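Local atomic coordinates of ORC1-type DNA replication protein 2 (Aeropyrum pernix, PDB entry 1W5T), a protein that binds DNA and ATP and takes part in regulating DNA replication, joining an AAA+ ATPase domain to a C-terminal winged-helix domain. Residues N99-T102 with I103-I107; A305-I308 with H309-I312. All coordinates share one frame; numbering follows the deposited sequence.

Contact 1 of 2, residues N99-T102 with I103-I107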
ATOM      1  N   ASN A  99      14.415 -14.471  -0.360  1.00 37.56           N
ATOM      2  CA  ASN A  99      13.947 -15.857  -0.406  1.00 35.05           C
ATOM      3  C   ASN A  99      13.072 -16.220   0.795  1.00 33.72           C
ATOM      4  O   ASN A  99      13.010 -15.472   1.778  1.00 33.67           O
ATOM      5  CB  ASN A  99      15.145 -16.802  -0.451  1.00 35.07           C
ATOM      6  CG  ASN A  99      16.249 -16.371   0.494  1.00 36.06           C
ATOM      7  OD1 ASN A  99      15.978 -15.931   1.619  1.00 34.00           O
ATOM      8  ND2 ASN A  99      17.511 -16.466   0.036  1.00 37.39           N
ATOM      9  N   LEU A 100      12.404 -17.373   0.708  1.00 31.68           N
ATOM     10  CA  LEU A 100      11.570 -17.886   1.777  1.00 30.23           C
ATOM     11  C   LEU A 100      12.412 -18.183   3.016  1.00 29.06           C
ATOM     12  O   LEU A 100      11.953 -18.023   4.160  1.00 29.12           O
ATOM     13  CB  LEU A 100      10.820 -19.144   1.326  1.00 30.17           C
ATOM     14  CG  LEU A 100       9.621 -19.599   2.176  1.00 31.65           C
ATOM     15  CD1 LEU A 100       8.442 -18.614   2.129  1.00 32.59           C
ATOM     16  CD2 LEU A 100       9.136 -20.980   1.747  1.00 31.09           C
ATOM     17  N   TYR A 101      13.651 -18.614   2.791  1.00 27.05           N
ATOM     18  CA  TYR A 101      14.541 -18.876   3.900  1.00 24.83           C
ATOM     19  C   TYR A 101      14.704 -17.599   4.748  1.00 23.59           C
ATOM     20  O   TYR A 101      14.700 -17.674   5.975  1.00 22.61           O
ATOM     21  CB  TYR A 101      15.902 -19.422   3.430  1.00 24.46           C
ATOM     22  CG  TYR A 101      16.905 -19.483   4.573  1.00 23.85           C
ATOM     23  CD1 TYR A 101      17.054 -20.630   5.347  1.00 22.15           C
ATOM     24  CD2 TYR A 101      17.685 -18.360   4.899  1.00 21.46           C
ATOM     25  CE1 TYR A 101      17.976 -20.649   6.417  1.00 24.22           C
ATOM     26  CE2 TYR A 101      18.581 -18.379   5.933  1.00 22.90           C
ATOM     27  CZ  TYR A 101      18.727 -19.509   6.686  1.00 25.12           C
ATOM     28  OH  TYR A 101      19.634 -19.499   7.722  1.00 27.45           O
ATOM     29  N   THR A 102      14.854 -16.451   4.087  1.00 22.27           N
ATOM     30  CA  THR A 102      15.043 -15.191   4.800  1.00 22.29           C
ATOM     31  C   THR A 102      13.747 -14.718   5.475  1.00 21.31           C
ATOM     32  O   THR A 102      13.781 -14.331   6.622  1.00 21.48           O
ATOM     33  CB  THR A 102      15.643 -14.079   3.867  1.00 22.78           C
ATOM     34  OG1 THR A 102      16.879 -14.536   3.307  1.00 23.76           O
ATOM     35  CG2 THR A 102      16.078 -12.845   4.658  1.00 22.27           C
ATOM     36  N   ILE A 103      12.623 -14.785   4.771  1.00 20.59           N
ATOM     37  CA  ILE A 103      11.302 -14.488   5.355  1.00 20.41           C
ATOM     38  C   ILE A 103      11.086 -15.253   6.677  1.00 19.52           C
ATOM     39  O   ILE A 103      10.763 -14.665   7.726  1.00 17.81           O
ATOM     40  CB  ILE A 103      10.166 -14.735   4.296  1.00 20.83           C
ATOM     41  CG1 ILE A 103      10.197 -13.619   3.240  1.00 20.99           C
ATOM     42  CG2 ILE A 103       8.770 -14.810   4.952  1.00 20.52           C
ATOM     43  CD1 ILE A 103       9.753 -14.019   1.849  1.00 21.98           C
ATOM     44  N   LEU A 104      11.361 -16.560   6.615  1.00 19.02           N
ATOM     45  CA  LEU A 104      11.230 -17.442   7.757  1.00 18.84           C
ATOM     46  C   LEU A 104      12.147 -17.114   8.928  1.00 18.27           C
ATOM     47  O   LEU A 104      11.732 -17.164  10.097  1.00 17.80           O
ATOM     48  CB  LEU A 104      11.415 -18.892   7.340  1.00 19.04           C
ATOM     49  CG  LEU A 104      10.274 -19.475   6.529  1.00 21.21           C
ATOM     50  CD1 LEU A 104      10.610 -20.932   6.387  1.00 25.88           C
ATOM     51  CD2 LEU A 104       8.913 -19.305   7.143  1.00 19.98           C
ATOM     52  N   SER A 105      13.386 -16.758   8.652  1.00 17.75           N
ATOM     53  CA  SER A 105      14.270 -16.514   9.792  1.00 17.83           C
ATOM     54  C   SER A 105      13.916 -15.175  10.433  1.00 16.96           C
ATOM     55  O   SER A 105      14.043 -14.989  11.642  1.00 16.65           O
ATOM     56  CB  SER A 105      15.741 -16.628   9.397  1.00 17.91           C
ATOM     57  OG  SER A 105      16.068 -15.628   8.453  1.00 21.78           O
ATOM     58  N   LEU A 106      13.417 -14.253   9.629  1.00 17.21           N
ATOM     59  CA  LEU A 106      12.846 -13.034  10.186  1.00 17.40           C
ATOM     60  C   LEU A 106      11.630 -13.372  11.075  1.00 16.96           C
ATOM     61  O   LEU A 106      11.528 -12.874  12.188  1.00 17.34           O
ATOM     62  CB  LEU A 106      12.499 -12.018   9.079  1.00 17.34           C
ATOM     63  CG  LEU A 106      13.720 -11.331   8.442  1.00 18.84           C
ATOM     64  CD1 LEU A 106      13.290 -10.509   7.218  1.00 19.72           C
ATOM     65  CD2 LEU A 106      14.564 -10.471   9.424  1.00 16.32           C
ATOM     66  N   ILE A 107      10.745 -14.253  10.621  1.00 16.98           N
ATOM     67  CA  ILE A 107       9.603 -14.624  11.459  1.00 17.75           C
ATOM     68  C   ILE A 107      10.034 -15.264  12.819  1.00 18.42           C
ATOM     69  O   ILE A 107       9.472 -14.891  13.854  1.00 17.79           O
ATOM     70  CB  ILE A 107       8.552 -15.493  10.677  1.00 17.74           C
ATOM     71  CG1 ILE A 107       7.887 -14.688   9.552  1.00 17.25           C
ATOM     72  CG2 ILE A 107       7.512 -16.069  11.619  1.00 16.61           C
ATOM     73  CD1 ILE A 107       7.228 -15.557   8.488  1.00 19.27           C
TER
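Asn99 O accepts from Ile103 N in the first i to i+4 main-chain bond of helix 100-111, whose N-terminus Asn99 caps within the AAA+ ATPase domain. The bond is almost straight, with an N-H...O angle of 173° and the donor in the plane of the carbonyl. The amide of Thr102, one of those that the first turn leaves without a carbonyl four residues back, is taken up by the cap side chain: Asn99 OD1 lies 2.8 Å from Thr102 N, with the donor tilted from the plane of the side-chain amide. A weak second bond links Thr102 N to Asn99 O. Thr102 OG1, placed on the cap side by standing anti to its own carbonyl carbon (chi1 -57°), also comes to Asn99 OD1, but at 2.4 Å, too close for a bond to be taken at face value.

Further along, Leu104 N binds Leu100 O at 2.9 Å, and Ser105 N reaches Tyr101 O by a more bent bond. The leucine pair stays together beside this first bond, Leu100 CG and Leu104 CG being 4.4 Å apart, and both side chains rest on Ala122 of helix 122-136. On the adjoining flank Ile103 and Ile107 turn to the parallel ATPase sheet, so the helix packs on it over its outermost strand 87-93 and the adjacent strand 139-145. Tyr101 passes close to Ser105, but its OH finds its partner in Val117 O.

Thr102 O is the doubly used acceptor. Leu106 N approaches it at 3.0 Å, nearly in line with the C=O bond, whereas Ser105 OG, set between its own backbone N and carbonyl carbon, comes in at a C=O...O angle of 116° and 3.2 Å from Thr102 O.

Contact 2 of 2, residues A305-I308 with H309-I312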
ATOM      1  N   ALA A 305       8.554   0.180 -16.902  1.00 31.32           N
ATOM      2  CA  ALA A 305       7.943  -1.065 -17.348  1.00 30.40           C
ATOM      3  C   ALA A 305       7.067  -0.874 -18.577  1.00 29.30           C
ATOM      4  O   ALA A 305       6.685  -1.831 -19.232  1.00 29.95           O
ATOM      5  CB  ALA A 305       7.118  -1.684 -16.233  1.00 30.69           C
ATOM      6  N   LEU A 306       6.738   0.360 -18.897  1.00 27.86           N
ATOM      7  CA  LEU A 306       5.841   0.632 -20.023  1.00 26.68           C
ATOM      8  C   LEU A 306       6.629   0.705 -21.335  1.00 26.08           C
ATOM      9  O   LEU A 306       7.726   1.216 -21.347  1.00 25.51           O
ATOM     10  CB  LEU A 306       5.133   1.972 -19.773  1.00 25.23           C
ATOM     11  CG  LEU A 306       3.711   1.968 -19.234  1.00 25.64           C
ATOM     12  CD1 LEU A 306       3.419   0.719 -18.320  1.00 21.77           C
ATOM     13  CD2 LEU A 306       3.318   3.342 -18.602  1.00 22.20           C
ATOM     14  N   SER A 307       6.051   0.212 -22.421  1.00 25.85           N
ATOM     15  CA  SER A 307       6.540   0.428 -23.774  1.00 25.68           C
ATOM     16  C   SER A 307       6.506   1.906 -24.250  1.00 25.58           C
ATOM     17  O   SER A 307       5.708   2.708 -23.787  1.00 25.30           O
ATOM     18  CB  SER A 307       5.760  -0.467 -24.733  1.00 25.44           C
ATOM     19  OG  SER A 307       4.697   0.216 -25.371  1.00 24.62           O
ATOM     20  N   ILE A 308       7.407   2.243 -25.160  1.00 25.63           N
ATOM     21  CA  ILE A 308       7.602   3.597 -25.686  1.00 26.00           C
ATOM     22  C   ILE A 308       6.275   4.196 -26.111  1.00 25.81           C
ATOM     23  O   ILE A 308       6.010   5.375 -25.950  1.00 25.17           O
ATOM     24  CB  ILE A 308       8.541   3.540 -26.934  1.00 26.10           C
ATOM     25  CG1 ILE A 308       9.918   3.007 -26.567  1.00 26.29           C
ATOM     26  CG2 ILE A 308       8.690   4.887 -27.583  1.00 25.94           C
ATOM     27  CD1 ILE A 308      10.768   2.644 -27.779  1.00 28.92           C
ATOM     28  N   HIS A 309       5.432   3.329 -26.644  1.00 26.10           N
ATOM     29  CA  HIS A 309       4.219   3.759 -27.271  1.00 25.78           C
ATOM     30  C   HIS A 309       3.146   4.147 -26.289  1.00 25.16           C
ATOM     31  O   HIS A 309       2.490   5.165 -26.483  1.00 24.19           O
ATOM     32  CB  HIS A 309       3.807   2.754 -28.331  1.00 26.17           C
ATOM     33  CG  HIS A 309       4.500   3.004 -29.633  1.00 28.55           C
ATOM     34  ND1 HIS A 309       3.998   3.871 -30.584  1.00 31.73           N
ATOM     35  CD2 HIS A 309       5.710   2.605 -30.090  1.00 27.75           C
ATOM     36  CE1 HIS A 309       4.849   3.955 -31.592  1.00 31.28           C
ATOM     37  NE2 HIS A 309       5.894   3.194 -31.318  1.00 28.93           N
ATOM     38  N   GLU A 310       3.038   3.381 -25.204  1.00 24.46           N
ATOM     39  CA  GLU A 310       2.249   3.796 -24.042  1.00 24.66           C
ATOM     40  C   GLU A 310       2.758   5.110 -23.478  1.00 23.52           C
ATOM     41  O   GLU A 310       1.975   5.983 -23.156  1.00 23.55           O
ATOM     42  CB  GLU A 310       2.247   2.744 -22.944  1.00 24.51           C
ATOM     43  CG  GLU A 310       2.531   1.344 -23.436  1.00 27.46           C
ATOM     44  CD  GLU A 310       1.838   0.275 -22.630  1.00 28.06           C
ATOM     45  OE1 GLU A 310       2.462  -0.769 -22.433  1.00 30.53           O
ATOM     46  OE2 GLU A 310       0.683   0.473 -22.209  1.00 28.82           O
ATOM     47  N   LEU A 311       4.071   5.238 -23.379  1.00 22.98           N
ATOM     48  CA  LEU A 311       4.719   6.410 -22.818  1.00 22.98           C
ATOM     49  C   LEU A 311       4.435   7.671 -23.661  1.00 22.76           C
ATOM     50  O   LEU A 311       4.218   8.759 -23.122  1.00 22.50           O
ATOM     51  CB  LEU A 311       6.227   6.139 -22.730  1.00 22.77           C
ATOM     52  CG  LEU A 311       6.996   5.690 -21.478  1.00 24.18           C
ATOM     53  CD1 LEU A 311       6.120   5.244 -20.343  1.00 21.21           C
ATOM     54  CD2 LEU A 311       8.046   4.608 -21.806  1.00 24.39           C
ATOM     55  N   ILE A 312       4.446   7.520 -24.986  1.00 22.17           N
ATOM     56  CA  ILE A 312       4.059   8.607 -25.882  1.00 21.64           C
ATOM     57  C   ILE A 312       2.593   9.081 -25.659  1.00 21.08           C
ATOM     58  O   ILE A 312       2.308  10.270 -25.651  1.00 20.94           O
ATOM     59  CB  ILE A 312       4.336   8.238 -27.383  1.00 21.06           C
ATOM     60  CG1 ILE A 312       5.829   8.214 -27.654  1.00 19.28           C
ATOM     61  CG2 ILE A 312       3.741   9.261 -28.320  1.00 18.99           C
ATOM     62  CD1 ILE A 312       6.213   7.135 -28.629  1.00 17.64           C
TER
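Leu306 and Leu311 meet across the start of helix 308-322, with Leu306 CB 3.5 Å from Leu311 CD1; the two side chains cross at a slant. The other methyl of Leu311, CD2, comes within 3.4 Å of Leu306 O. A second apolar pair forms one turn apart on the helix, where Ile308 and Ile312 run side by side in the same direction. The CG2 branch of Ile308, anti to the backbone N (CG1 at chi1 -62°), is thereby set 3.5 Å from Ile312 CD1.

Behind these contacts is the N-cap residue Ser307. Its OG accepts a weak, bent bond from His309 N at 3.4 Å, and its carbonyl oxygen receives Leu311 N at 3.0 Å, nearly head-on. Ile312 N closes the next turn on Ile308 O, 2.8 Å away. The chain of Glu310, bent at chi2 (-149°), folds back past the serine, its CB and CG beside Ser307 O; Glu310 CG comes to 3.1 Å from Ser307 OG, and Glu310 OE1 to 3.7 Å from Ser307 N.

The polar ends are held from elsewhere: Glu310 OE2 by His361 ND1, and His309 ND1 by the hydroxyl of Tyr337. The contact thus opens a helix of the winged-helix domain that is enclosed by several others. Helix 352-364 packs against Leu306, Ser307, His309 and Glu310, helix 392-408 receives Ile308 and Leu311 through Ile402 and Ile403, and helix 330-345 meets Ile312 with Tyr337 and Tyr345.

Both contacts are capped helix starts, but in different domains: contact 1 in the AAA+ ATPase domain and contact 2 in the winged-helix domain, their centres about 36 Å apart and their nearest atoms about 22 Å. They share no element. Contact 1 is partly buried, its apolar side set against the parallel sheet and helix 122-136; contact 2 is mostly buried among helices. The caps differ too. The asparagine accepts a firm bond from the backbone amide of the threonine three residues on, whereas the serine of 305-312 makes one weak bond, and apolar pairs there do more of the joining. Polar side chains in contact 2 look to other helices for partners.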